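Kinesin-like protein Nod (Drosophila melanogaster, PDB 3DCB) is a kinesin-family protein, probably a microtubule motor, represented here by its ATP-hydrolysing motor domain, required for the distributive segregation of non-exchange chromosomes during meiosis. Local coordinates at residues 219-224 / 241-246; 160-165 / 289-294; 236-241 / 294-299; 114-119 / 198-203. All coordinates share one frame; numbering follows the deposited sequence.

Contact 1 (219-224 / 241-246); sequences RSHAIV and DLAGSE. With ANP (phosphoaminophosphonic acid-adenylate ester), chain C.
Ala222 and Asp241 pair through their backbones where the SSRSH end of switch 1 meets the DLAGSE sequence of switch 2, the two nucleotide-sensing elements of the kinesin motor domain. Theirs is an antiparallel hydrogen-bonded pair: Asp241 N gives an almost straight bond to Ala222 O (2.9 Å, 174°), while Ala222 N donates to Asp241 O at 3.2 Å. Asp241 O also has a water 2.7 Å away, which lies near Ser220 O as well. The side-chain oxygens find partners beyond the two segments. Asp241 OD1 bonds to Ser109 OG of the P-loop, and Ser220 OG to Glu158 and Arg206. Beside this polar network, the His221 ring approaches Leu242 obliquely, its CD2 3.5 Å from Leu242 CG.

Between Arg219 and Glu246, one from each switch, the charges do not meet: Glu246 OE2 lies against the aliphatic CG of Arg219 (3.0 Å), not at its guanidinium, Arg219 NE being 5.0 Å away, and the poorly ordered carboxylate bonds to Ser218 OG. The chain of Arg219, bent at chi2 and chi3, turns its guanidinium back to the gamma-phosphate, although the model is too tight against Ala243 for its exact placement to be trusted. The gamma-phosphate is also met by switch 2 backbone, Gly244 N donating to ANP O1G at 2.9 Å and 143°.

Contact 2 (160-165 / 289-294); sequences YNEKPF and DSVLTT
Glu162 reaches from a tight beta hairpin to Val291 in the first turn of helix 291-295. The hairpin joins strands 151-159 and 164-166; Asn161 and Glu162 occupy its turn, both with the positive phi of a left-handed conformation, and Tyr160 N bonds to Lys163 O across it.

The glutamate starts with CG anti to its carbonyl carbon (chi1 -82°), then bends at chi2 (-62°), and this fold brings its carboxylate to the helix start. There OE1 accepts a weak, long hydrogen bond from Val291 N, 3.4 Å away with an N-H...O angle of 145°. Val291 meets the same carboxylate with both methyls. Its CG1 lies 3.7 Å from Glu162 OE1, and its CG2, wedged between the backbone N and carbonyl carbon, lies 3.7 Å from Glu162 OE2. CG1 also extends over the turn, 3.5 Å from Glu162 O and 4.0 Å from Pro164 CD, so one branch of the valine bridges the polar and apolar parts of the hairpin.

On the helix side, Ser290 OG donates to Thr293 OG1 at 3.1 Å, while Thr293 OG1 also bonds to Tyr287 O. Leu266 of helix 266-277 touches Glu162 from outside the pair.

Chemically this is a modest junction: one weak bond and a few methyl contacts at a partly exposed site. The carboxylate faces the amino end of a helix, where the dipole would probably favour its negative charge.

Contact 3 (236-241 / 294-299); sequences RMNIVD and TVLQAS
Asn238 and Ser299 form the polar centre of this contact, in which a strand of the central kinesin sheet meets the chain leaving helix 291-295. Asn238 ND2 donates to Ser299 OG at 2.8 Å with an angle of 149°, and the serine oxygen lies practically in the amide plane. The amide is held at its other positions too: OD1 bonds to Thr225 OG1 and ND2 also to Thr97 OG1, so hydrogen bonds to three residues fix its rotation.

Next to it the packing is close. Arg236 passes its CG within 3.3 Å of Ser299 OG. Leu296 CD2 sits 3.5 Å from Asn238 CG as the two side chains slide past each other in opposite directions, and with chi1 at -54° the tip of the leucine comes up to the strand although its CB points neither toward the strand nor away from it. Further along the strand Val240 makes a lighter contact, its CG2 4.3 Å from Leu296 CD1.

The looser side lies beyond the serine, where the arginine bends at chi3 to bring its guanidinium over Ala298. The methyl CB of Ala298 lies against one face of that group, offset toward its rim and 3.7 Å from Arg236 CZ. Both residues are partly exposed, whereas Asn238, Val240, Leu296 and Ser299 are buried.

Strand 234-241 runs between strands 96-102 and 221-229. It turns Asn238 and Val240 to the end of helix 291-295, while Met237 points away from it and packs on Leu86, Val87 and Leu90 of helix 84-92.

Contact 4 (114-119 / 198-203); sequences MTPPGE and ILELGT
Leu199 of helix 194-203 fits against the proline-rich loop that follows helix 108-112, which begins with the last residues of the P-loop of the kinesin motor. Its CB approaches the ring of Pro116, 4.5 Å from Pro116 CG. At the branch point, Leu199 CG comes 4.0 Å from Met114 O. Beyond it the two methyls part: CD2 runs to Pro117, 4.1 Å from Pro117 CD, with Thr115 O a little further off, while CD1 touches Val224 of strand 221-229.

At the outer edge two acidic side chains meet. Glu119 OE2 and Glu200 OE1 are 3.4 Å apart, both acceptors, with the carboxylates nearly coplanar although the side chains cross at about a right angle. Such closeness would be expected to raise the proton affinity of one of them; Glu200 OE2 also has a long, weak ion pair with Arg204. Glu200 OE1 additionally lies 4.0 Å from Pro116 CG.

The loop itself closes in a 3-10 turn at 117-119, with Glu119 N bonded to Pro116 O. It leads from helix 108-112 to helix 127-140 and passes over helix 194-203, where Pro116, Pro117 and Glu119 all touch His196, while Met114 and Leu199 both reach strand 221-229.

Contact 1 lies at the gamma-phosphate of the bound nucleotide, and the others spread from it through the motor domain. It shares Asp241 with contact 3, whose strand pairs with strand 221-229; the side chain of Val240 there is about 12 Å from the nucleotide. Contact 4 joins contact 1 through Met114, whose CG is 3.1 Å from Asp241 OD1 and whose CE is 3.5 Å from Ala222 CB. Contacts 2 and 3 use the two ends of helix 291-295, their centres about 12 Å apart. Leu292 links contact 2 to contact 1, its CD1 3.6 Å from Ile223 CD1. Contacts 2 and 4 do not touch, their centres being about 22 Å apart.

Contact 1 (219-224 / 241-246)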
loop_
_atom_site.group_PDB
_atom_site.type_symbol
_atom_site.label_atom_id
_atom_site.label_comp_id
_atom_site.label_asym_id
_atom_site.label_seq_id
_atom_site.Cartn_x
_atom_site.Cartn_y
_atom_site.Cartn_z
ATOM N N ARG A 219 14.757 -2.300 -9.926
ATOM C CA ARG A 219 13.407 -2.051 -9.433
ATOM C C ARG A 219 13.259 -2.499 -7.983
ATOM O O ARG A 219 13.816 -3.521 -7.579
ATOM C CB ARG A 219 12.376 -2.765 -10.311
ATOM C CG ARG A 219 12.056 -2.037 -11.607
ATOM C CD ARG A 219 10.649 -1.462 -11.583
ATOM N NE ARG A 219 10.561 -0.266 -10.751
ATOM C CZ ARG A 219 9.534 0.017 -9.956
ATOM N NH1 ARG A 219 9.539 1.129 -9.234
ATOM N NH2 ARG A 219 8.501 -0.811 -9.883
ATOM N N SER A 220 12.507 -1.729 -7.205
ATOM C CA SER A 220 12.567 -1.818 -5.751
ATOM C C SER A 220 11.225 -1.460 -5.120
ATOM O O SER A 220 10.414 -0.757 -5.723
ATOM C CB SER A 220 13.666 -0.906 -5.203
ATOM O OG SER A 220 13.219 0.436 -5.114
ATOM N N HIS A 221 10.999 -1.947 -3.905
ATOM C CA HIS A 221 9.750 -1.702 -3.204
ATOM C C HIS A 221 9.949 -0.629 -2.138
ATOM O O HIS A 221 11.040 -0.483 -1.588
ATOM C CB HIS A 221 9.262 -2.983 -2.540
ATOM C CG HIS A 221 9.234 -4.166 -3.454
ATOM N ND1 HIS A 221 10.177 -5.167 -3.395
ATOM C CD2 HIS A 221 8.375 -4.519 -4.438
ATOM C CE1 HIS A 221 9.901 -6.088 -4.302
ATOM N NE2 HIS A 221 8.812 -5.717 -4.947
ATOM N N ALA A 222 8.884 0.110 -1.845
ATOM C CA ALA A 222 8.951 1.176 -0.863
ATOM C C ALA A 222 7.859 1.100 0.196
ATOM O O ALA A 222 6.730 0.713 -0.073
ATOM C CB ALA A 222 8.893 2.525 -1.566
ATOM N N ILE A 223 8.212 1.493 1.410
ATOM C CA ILE A 223 7.278 1.486 2.504
ATOM C C ILE A 223 7.420 2.784 3.274
ATOM O O ILE A 223 8.481 3.084 3.839
ATOM C CB ILE A 223 7.557 0.318 3.457
ATOM C CG1 ILE A 223 7.482 -1.000 2.688
ATOM C CG2 ILE A 223 6.526 0.309 4.606
ATOM C CD1 ILE A 223 8.050 -2.171 3.440
ATOM N N VAL A 224 6.359 3.580 3.257
ATOM C CA VAL A 224 6.360 4.817 4.005
ATOM C C VAL A 224 5.346 4.559 5.106
ATOM O O VAL A 224 4.179 4.257 4.843
ATOM C CB VAL A 224 5.926 6.041 3.165
ATOM C CG1 VAL A 224 5.744 7.251 4.073
ATOM C CG2 VAL A 224 6.997 6.361 2.113
ATOM N N ASP A 241 4.245 0.338 -1.517
ATOM C CA ASP A 241 4.269 0.516 -2.960
ATOM C C ASP A 241 5.191 -0.524 -3.601
ATOM O O ASP A 241 6.398 -0.310 -3.752
ATOM C CB ASP A 241 4.767 1.920 -3.263
ATOM C CG ASP A 241 4.560 2.332 -4.709
ATOM O OD1 ASP A 241 5.137 3.374 -5.090
ATOM O OD2 ASP A 241 3.832 1.645 -5.452
ATOM N N LEU A 242 4.609 -1.657 -3.979
ATOM C CA LEU A 242 5.355 -2.714 -4.652
ATOM C C LEU A 242 5.624 -2.357 -6.110
ATOM O O LEU A 242 4.746 -1.849 -6.807
ATOM C CB LEU A 242 4.599 -4.042 -4.568
ATOM C CG LEU A 242 5.087 -5.034 -3.509
ATOM C CD1 LEU A 242 5.487 -4.306 -2.235
ATOM C CD2 LEU A 242 4.022 -6.081 -3.222
ATOM N N ALA A 243 6.844 -2.625 -6.564
ATOM C CA ALA A 243 7.201 -2.431 -7.964
ATOM C C ALA A 243 6.621 -3.537 -8.840
ATOM O O ALA A 243 6.512 -4.686 -8.413
ATOM C CB ALA A 243 8.712 -2.364 -8.123
ATOM N N GLY A 244 6.248 -3.181 -10.065
ATOM C CA GLY A 244 5.830 -4.163 -11.049
ATOM C C GLY A 244 7.004 -4.816 -11.753
ATOM O O GLY A 244 7.990 -4.155 -12.080
ATOM N N SER A 245 6.897 -6.120 -11.985
ATOM C CA SER A 245 7.986 -6.883 -12.582
ATOM C C SER A 245 8.602 -6.136 -13.760
ATOM O O SER A 245 7.907 -5.436 -14.495
ATOM C CB SER A 245 7.491 -8.259 -13.032
ATOM O OG SER A 245 6.669 -8.855 -12.044
ATOM N N GLU A 246 9.911 -6.291 -13.932
ATOM C CA GLU A 246 10.628 -5.613 -15.006
ATOM C C GLU A 246 10.838 -6.540 -16.199
ATOM O O GLU A 246 11.184 -7.710 -16.034
ATOM C CB GLU A 246 11.974 -5.089 -14.503
ATOM C CG GLU A 246 12.387 -3.758 -15.110
ATOM C CD GLU A 246 13.689 -3.234 -14.534
ATOM O OE1 GLU A 246 14.675 -4.001 -14.496
ATOM O OE2 GLU A 246 13.726 -2.056 -14.120
HETATM P PG ANP C . 5.881 0.409 -11.618
HETATM O O1G ANP C . 5.160 -0.783 -11.161
HETATM O O2G ANP C . 7.065 -0.029 -12.588
HETATM O O3G ANP C . 6.548 1.142 -10.361
HETATM P PB ANP C . 3.558 2.038 -11.509
HETATM O O1B ANP C . 2.692 0.874 -11.258
HETATM O O2B ANP C . 4.075 2.641 -10.114
HETATM N N3B ANP C . 4.873 1.493 -12.455
HETATM P PA ANP C . 2.805 4.611 -11.839
HETATM O O1A ANP C . 2.188 4.624 -10.508
HETATM O O2A ANP C . 4.320 5.069 -11.747
HETATM O O3A ANP C . 2.778 3.093 -12.453
HETATM O "O5'" ANP C . 1.989 5.568 -12.816
HETATM C "C5'" ANP C . 2.609 5.539 -14.126
HETATM C "C4'" ANP C . 2.037 6.679 -14.977
HETATM O "O4'" ANP C . 0.601 6.495 -15.174
HETATM C "C3'" ANP C . 2.251 8.028 -14.234
HETATM O "O3'" ANP C . 2.274 9.126 -15.123
HETATM C "C2'" ANP C . 0.828 8.150 -13.574
HETATM O "O2'" ANP C . 0.506 9.511 -13.268
HETATM C "C1'" ANP C . -0.086 7.686 -14.735
HETATM N N9 ANP C . -1.405 7.334 -14.204
HETATM C C8 ANP C . -1.786 6.121 -13.683
HETATM N N7 ANP C . -2.983 6.197 -13.171
HETATM C C5 ANP C . -3.528 7.397 -13.492
HETATM C C6 ANP C . -4.753 8.047 -13.234
HETATM N N6 ANP C . -5.784 7.366 -12.630
HETATM N N1 ANP C . -4.898 9.351 -13.583
HETATM C C2 ANP C . -3.943 9.990 -14.278
HETATM N N3 ANP C . -2.760 9.425 -14.528
HETATM C C4 ANP C . -2.497 8.170 -14.121
HETATM O O HOH W 1 7.670 1.118 -5.603
#

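Contact 2 (160-165 / 289-294)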
loop_
_atom_site.group_PDB
_atom_site.type_symbol
_atom_site.label_atom_id
_atom_site.label_comp_id
_atom_site.label_asym_id
_atom_site.label_seq_id
_atom_site.Cartn_x
_atom_site.Cartn_y
_atom_site.Cartn_z
ATOM N N TYR A 160 15.263 -3.690 -1.712
ATOM C CA TYR A 160 15.944 -3.950 -2.980
ATOM C C TYR A 160 16.698 -5.262 -2.887
ATOM O O TYR A 160 17.615 -5.388 -2.084
ATOM C CB TYR A 160 16.922 -2.816 -3.286
ATOM C CG TYR A 160 17.774 -3.017 -4.524
ATOM C CD1 TYR A 160 17.197 -3.325 -5.759
ATOM C CD2 TYR A 160 19.161 -2.850 -4.472
ATOM C CE1 TYR A 160 17.983 -3.455 -6.910
ATOM C CE2 TYR A 160 19.954 -2.976 -5.613
ATOM C CZ TYR A 160 19.360 -3.276 -6.827
ATOM O OH TYR A 160 20.132 -3.383 -7.958
ATOM N N ASN A 161 16.320 -6.239 -3.708
ATOM C CA ASN A 161 16.966 -7.551 -3.684
ATOM C C ASN A 161 16.924 -8.153 -2.293
ATOM O O ASN A 161 17.968 -8.439 -1.705
ATOM C CB ASN A 161 18.425 -7.461 -4.135
ATOM C CG ASN A 161 18.563 -7.251 -5.627
ATOM O OD1 ASN A 161 18.130 -8.077 -6.427
ATOM N ND2 ASN A 161 19.172 -6.135 -6.009
ATOM N N GLU A 162 15.713 -8.336 -1.775
ATOM C CA GLU A 162 15.511 -8.904 -0.450
ATOM C C GLU A 162 16.397 -8.317 0.637
ATOM O O GLU A 162 16.938 -9.039 1.468
ATOM C CB GLU A 162 15.690 -10.412 -0.492
ATOM C CG GLU A 162 14.459 -11.159 -0.955
ATOM C CD GLU A 162 13.272 -10.944 -0.024
ATOM O OE1 GLU A 162 13.360 -11.346 1.161
ATOM O OE2 GLU A 162 12.258 -10.370 -0.478
ATOM N N LYS A 163 16.539 -6.998 0.632
ATOM C CA LYS A 163 17.328 -6.323 1.650
ATOM C C LYS A 163 16.695 -4.968 1.939
ATOM O O LYS A 163 16.396 -4.199 1.027
ATOM C CB LYS A 163 18.778 -6.160 1.185
ATOM C CG LYS A 163 19.554 -7.472 1.238
ATOM C CD LYS A 163 20.973 -7.363 0.666
ATOM C CE LYS A 163 20.961 -7.253 -0.855
ATOM N NZ LYS A 163 22.355 -7.282 -1.403
ATOM N N PRO A 164 16.455 -4.679 3.224
ATOM C CA PRO A 164 15.852 -3.423 3.665
ATOM C C PRO A 164 16.863 -2.290 3.790
ATOM O O PRO A 164 17.997 -2.497 4.223
ATOM C CB PRO A 164 15.229 -3.802 5.005
ATOM C CG PRO A 164 16.227 -4.767 5.549
ATOM C CD PRO A 164 16.550 -5.633 4.349
ATOM N N PHE A 165 16.444 -1.094 3.406
ATOM C CA PHE A 165 17.296 0.086 3.471
ATOM C C PHE A 165 16.542 1.254 4.108
ATOM O O PHE A 165 15.471 1.646 3.628
ATOM C CB PHE A 165 17.733 0.496 2.066
ATOM C CG PHE A 165 18.632 -0.498 1.387
ATOM C CD1 PHE A 165 19.996 -0.517 1.655
ATOM C CD2 PHE A 165 18.111 -1.428 0.488
ATOM C CE1 PHE A 165 20.837 -1.446 1.027
ATOM C CE2 PHE A 165 18.938 -2.357 -0.144
ATOM C CZ PHE A 165 20.301 -2.370 0.129
ATOM N N ASP A 289 10.019 -15.232 6.503
ATOM C CA ASP A 289 10.030 -15.743 5.135
ATOM C C ASP A 289 10.391 -14.693 4.099
ATOM O O ASP A 289 10.784 -15.029 2.983
ATOM C CB ASP A 289 8.684 -16.364 4.799
ATOM C CG ASP A 289 8.489 -17.693 5.477
ATOM O OD1 ASP A 289 8.994 -17.838 6.611
ATOM O OD2 ASP A 289 7.837 -18.579 4.887
ATOM N N SER A 290 10.266 -13.424 4.471
ATOM C CA SER A 290 10.611 -12.338 3.564
ATOM C C SER A 290 10.894 -11.096 4.372
ATOM O O SER A 290 10.547 -11.023 5.555
ATOM C CB SER A 290 9.469 -12.052 2.583
ATOM O OG SER A 290 8.434 -11.304 3.200
ATOM N N VAL A 291 11.511 -10.110 3.736
ATOM C CA VAL A 291 11.821 -8.868 4.424
ATOM C C VAL A 291 10.551 -8.043 4.605
ATOM O O VAL A 291 10.386 -7.365 5.626
ATOM C CB VAL A 291 12.867 -8.045 3.654
ATOM C CG1 VAL A 291 14.204 -8.774 3.653
ATOM C CG2 VAL A 291 12.409 -7.831 2.223
ATOM N N LEU A 292 9.641 -8.110 3.631
ATOM C CA LEU A 292 8.400 -7.355 3.716
ATOM C C LEU A 292 7.600 -7.710 4.959
ATOM O O LEU A 292 7.212 -6.819 5.722
ATOM C CB LEU A 292 7.534 -7.573 2.475
ATOM C CG LEU A 292 6.200 -6.815 2.557
ATOM C CD1 LEU A 292 6.491 -5.315 2.623
ATOM C CD2 LEU A 292 5.317 -7.144 1.360
ATOM N N THR A 293 7.347 -9.002 5.166
ATOM C CA THR A 293 6.607 -9.428 6.351
ATOM C C THR A 293 7.458 -9.241 7.602
ATOM O O THR A 293 6.934 -9.220 8.717
ATOM C CB THR A 293 6.188 -10.906 6.289
ATOM O OG1 THR A 293 7.334 -11.725 6.035
ATOM C CG2 THR A 293 5.153 -11.138 5.183
ATOM N N THR A 294 8.773 -9.134 7.427
ATOM C CA THR A 294 9.651 -8.934 8.569
ATOM C C THR A 294 9.520 -7.477 9.004
ATOM O O THR A 294 9.350 -7.191 10.189
ATOM C CB THR A 294 11.141 -9.263 8.210
ATOM O OG1 THR A 294 11.271 -10.666 7.964
ATOM C CG2 THR A 294 12.078 -8.862 9.330
#

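Contact 3 (236-241 / 294-299)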
loop_
_atom_site.group_PDB
_atom_site.type_symbol
_atom_site.label_atom_id
_atom_site.label_comp_id
_atom_site.label_asym_id
_atom_site.label_seq_id
_atom_site.Cartn_x
_atom_site.Cartn_y
_atom_site.Cartn_z
ATOM N N ARG A 236 0.437 2.414 13.798
ATOM C CA ARG A 236 1.047 2.801 12.546
ATOM C C ARG A 236 0.253 2.464 11.297
ATOM O O ARG A 236 -0.541 1.528 11.278
ATOM C CB ARG A 236 2.466 2.220 12.454
ATOM C CG ARG A 236 2.588 0.728 12.595
ATOM C CD ARG A 236 4.006 0.332 13.048
ATOM N NE ARG A 236 4.068 0.017 14.476
ATOM C CZ ARG A 236 5.168 -0.392 15.099
ATOM N NH1 ARG A 236 6.292 -0.530 14.415
ATOM N NH2 ARG A 236 5.147 -0.681 16.391
ATOM N N MET A 237 0.445 3.278 10.269
ATOM C CA MET A 237 -0.213 3.075 8.990
ATOM C C MET A 237 0.845 2.929 7.900
ATOM O O MET A 237 1.505 3.902 7.521
ATOM C CB MET A 237 -1.110 4.249 8.628
ATOM C CG MET A 237 -1.834 4.019 7.306
ATOM S SD MET A 237 -2.960 5.351 6.877
ATOM C CE MET A 237 -4.462 4.813 7.682
ATOM N N ASN A 238 0.971 1.716 7.382
ATOM C CA ASN A 238 1.957 1.430 6.356
ATOM C C ASN A 238 1.415 1.580 4.940
ATOM O O ASN A 238 0.402 0.974 4.571
ATOM C CB ASN A 238 2.493 0.007 6.530
ATOM C CG ASN A 238 2.995 -0.272 7.934
ATOM O OD1 ASN A 238 4.002 0.290 8.380
ATOM N ND2 ASN A 238 2.292 -1.159 8.642
ATOM N N ILE A 239 2.091 2.400 4.149
ATOM C CA ILE A 239 1.718 2.594 2.765
ATOM C C ILE A 239 2.797 1.815 1.986
ATOM O O ILE A 239 3.972 2.200 1.978
ATOM C CB ILE A 239 1.725 4.093 2.422
ATOM C CG1 ILE A 239 0.788 4.830 3.398
ATOM C CG2 ILE A 239 1.217 4.321 0.984
ATOM C CD1 ILE A 239 -0.647 4.398 3.303
ATOM N N VAL A 240 2.394 0.695 1.384
ATOM C CA VAL A 240 3.310 -0.168 0.640
ATOM C C VAL A 240 3.165 -0.071 -0.865
ATOM O O VAL A 240 2.113 -0.379 -1.428
ATOM C CB VAL A 240 3.133 -1.656 1.040
ATOM C CG1 VAL A 240 4.215 -2.499 0.385
ATOM C CG2 VAL A 240 3.214 -1.797 2.564
ATOM N N ASP A 241 4.245 0.338 -1.517
ATOM C CA ASP A 241 4.269 0.516 -2.960
ATOM C C ASP A 241 5.191 -0.524 -3.601
ATOM O O ASP A 241 6.398 -0.310 -3.752
ATOM C CB ASP A 241 4.767 1.920 -3.263
ATOM C CG ASP A 241 4.560 2.332 -4.709
ATOM O OD1 ASP A 241 5.137 3.374 -5.090
ATOM O OD2 ASP A 241 3.832 1.645 -5.452
ATOM N N THR A 294 8.773 -9.134 7.427
ATOM C CA THR A 294 9.651 -8.934 8.569
ATOM C C THR A 294 9.520 -7.477 9.004
ATOM O O THR A 294 9.350 -7.191 10.189
ATOM C CB THR A 294 11.141 -9.263 8.210
ATOM O OG1 THR A 294 11.271 -10.666 7.964
ATOM C CG2 THR A 294 12.078 -8.862 9.330
ATOM N N VAL A 295 9.588 -6.567 8.037
ATOM C CA VAL A 295 9.454 -5.147 8.304
ATOM C C VAL A 295 8.087 -4.779 8.893
ATOM O O VAL A 295 7.990 -3.940 9.783
ATOM C CB VAL A 295 9.672 -4.342 7.012
ATOM C CG1 VAL A 295 9.175 -2.926 7.198
ATOM C CG2 VAL A 295 11.136 -4.356 6.638
ATOM N N LEU A 296 7.035 -5.419 8.389
ATOM C CA LEU A 296 5.660 -5.155 8.827
ATOM C C LEU A 296 5.180 -6.064 9.943
ATOM O O LEU A 296 3.990 -6.130 10.217
ATOM C CB LEU A 296 4.704 -5.328 7.651
ATOM C CG LEU A 296 5.012 -4.521 6.400
ATOM C CD1 LEU A 296 4.221 -5.058 5.244
ATOM C CD2 LEU A 296 4.713 -3.051 6.677
ATOM N N GLN A 297 6.107 -6.765 10.580
ATOM C CA GLN A 297 5.778 -7.702 11.647
ATOM C C GLN A 297 4.902 -7.132 12.768
ATOM O O GLN A 297 3.959 -7.796 13.207
ATOM C CB GLN A 297 7.079 -8.267 12.213
ATOM C CG GLN A 297 6.913 -9.297 13.315
ATOM C CD GLN A 297 8.244 -9.891 13.744
ATOM O OE1 GLN A 297 9.309 -9.462 13.274
ATOM N NE2 GLN A 297 8.192 -10.894 14.624
ATOM N N ALA A 298 5.202 -5.917 13.226
ATOM C CA ALA A 298 4.432 -5.288 14.301
ATOM C C ALA A 298 3.035 -4.858 13.840
ATOM O O ALA A 298 2.167 -4.556 14.660
ATOM C CB ALA A 298 5.183 -4.081 14.847
ATOM N N SER A 299 2.816 -4.833 12.528
ATOM C CA SER A 299 1.521 -4.446 11.985
ATOM C C SER A 299 0.688 -5.660 11.583
ATOM O O SER A 299 -0.546 -5.615 11.625
ATOM C CB SER A 299 1.704 -3.511 10.782
ATOM O OG SER A 299 2.201 -2.251 11.198
#

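Contact 4 (114-119 / 198-203)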
loop_
_atom_site.group_PDB
_atom_site.type_symbol
_atom_site.label_atom_id
_atom_site.label_comp_id
_atom_site.label_asym_id
_atom_site.label_seq_id
_atom_site.Cartn_x
_atom_site.Cartn_y
_atom_site.Cartn_z
ATOM N N MET A 114 3.479 8.408 -3.739
ATOM C CA MET A 114 4.887 8.334 -3.356
ATOM C C MET A 114 5.757 9.463 -3.902
ATOM O O MET A 114 6.938 9.565 -3.570
ATOM C CB MET A 114 5.447 6.989 -3.795
ATOM C CG MET A 114 4.758 5.816 -3.138
ATOM S SD MET A 114 4.987 5.877 -1.355
ATOM C CE MET A 114 6.594 5.165 -1.263
ATOM N N THR A 115 5.163 10.309 -4.735
ATOM C CA THR A 115 5.868 11.440 -5.325
ATOM C C THR A 115 5.663 12.695 -4.475
ATOM O O THR A 115 4.573 12.921 -3.948
ATOM C CB THR A 115 5.342 11.717 -6.743
ATOM O OG1 THR A 115 5.683 10.622 -7.597
ATOM C CG2 THR A 115 5.934 13.004 -7.298
ATOM N N PRO A 116 6.712 13.522 -4.325
ATOM C CA PRO A 116 6.644 14.763 -3.541
ATOM C C PRO A 116 5.406 15.596 -3.901
ATOM O O PRO A 116 5.283 16.087 -5.023
ATOM C CB PRO A 116 7.944 15.462 -3.913
ATOM C CG PRO A 116 8.889 14.310 -4.049
ATOM C CD PRO A 116 8.081 13.296 -4.828
ATOM N N PRO A 117 4.477 15.770 -2.942
ATOM C CA PRO A 117 3.221 16.522 -3.092
ATOM C C PRO A 117 3.309 17.889 -3.774
ATOM O O PRO A 117 2.522 18.193 -4.675
ATOM C CB PRO A 117 2.717 16.638 -1.654
ATOM C CG PRO A 117 3.223 15.386 -1.029
ATOM C CD PRO A 117 4.638 15.319 -1.548
ATOM N N GLY A 118 4.255 18.713 -3.337
ATOM C CA GLY A 118 4.407 20.041 -3.907
ATOM C C GLY A 118 4.723 20.066 -5.389
ATOM O O GLY A 118 4.764 21.130 -6.004
ATOM N N GLU A 119 4.945 18.896 -5.973
ATOM C CA GLU A 119 5.269 18.810 -7.388
ATOM C C GLU A 119 4.081 18.420 -8.268
ATOM O O GLU A 119 4.178 18.456 -9.497
ATOM C CB GLU A 119 6.420 17.818 -7.588
ATOM C CG GLU A 119 7.774 18.343 -7.109
ATOM C CD GLU A 119 8.864 17.278 -7.089
ATOM O OE1 GLU A 119 9.005 16.544 -8.089
ATOM O OE2 GLU A 119 9.584 17.183 -6.068
ATOM N N ILE A 198 10.377 14.769 3.728
ATOM C CA ILE A 198 10.643 13.362 3.992
ATOM C C ILE A 198 10.692 12.545 2.709
ATOM O O ILE A 198 11.612 11.767 2.504
ATOM C CB ILE A 198 9.581 12.787 4.949
ATOM C CG1 ILE A 198 9.988 13.073 6.387
ATOM C CG2 ILE A 198 9.424 11.293 4.744
ATOM C CD1 ILE A 198 10.203 14.524 6.675
ATOM N N LEU A 199 9.709 12.731 1.837
ATOM C CA LEU A 199 9.683 11.987 0.582
ATOM C C LEU A 199 10.823 12.353 -0.350
ATOM O O LEU A 199 11.327 11.500 -1.076
ATOM C CB LEU A 199 8.348 12.191 -0.123
ATOM C CG LEU A 199 7.303 11.097 0.079
ATOM C CD1 LEU A 199 7.536 10.343 1.374
ATOM C CD2 LEU A 199 5.926 11.750 0.069
ATOM N N GLU A 200 11.230 13.618 -0.329
ATOM C CA GLU A 200 12.306 14.082 -1.192
ATOM C C GLU A 200 13.621 13.448 -0.759
ATOM O O GLU A 200 14.348 12.868 -1.571
ATOM C CB GLU A 200 12.407 15.608 -1.128
ATOM C CG GLU A 200 13.481 16.203 -2.031
ATOM C CD GLU A 200 13.249 15.890 -3.509
ATOM O OE1 GLU A 200 12.284 16.442 -4.102
ATOM O OE2 GLU A 200 14.033 15.084 -4.070
ATOM N N LEU A 201 13.919 13.565 0.530
ATOM C CA LEU A 201 15.126 12.998 1.093
ATOM C C LEU A 201 15.213 11.502 0.802
ATOM O O LEU A 201 16.247 11.006 0.352
ATOM C CB LEU A 201 15.151 13.227 2.599
ATOM C CG LEU A 201 16.320 12.555 3.307
ATOM C CD1 LEU A 201 17.640 12.974 2.656
ATOM C CD2 LEU A 201 16.293 12.936 4.774
ATOM N N GLY A 202 14.121 10.788 1.049
ATOM C CA GLY A 202 14.100 9.356 0.812
ATOM C C GLY A 202 14.376 8.950 -0.627
ATOM O O GLY A 202 15.084 7.976 -0.878
ATOM N N THR A 203 13.819 9.700 -1.571
ATOM C CA THR A 203 13.990 9.421 -2.988
ATOM C C THR A 203 15.453 9.563 -3.417
ATOM O O THR A 203 15.979 8.739 -4.163
ATOM C CB THR A 203 13.116 10.382 -3.821
ATOM O OG1 THR A 203 11.780 10.367 -3.305
ATOM C CG2 THR A 203 13.087 9.962 -5.290
#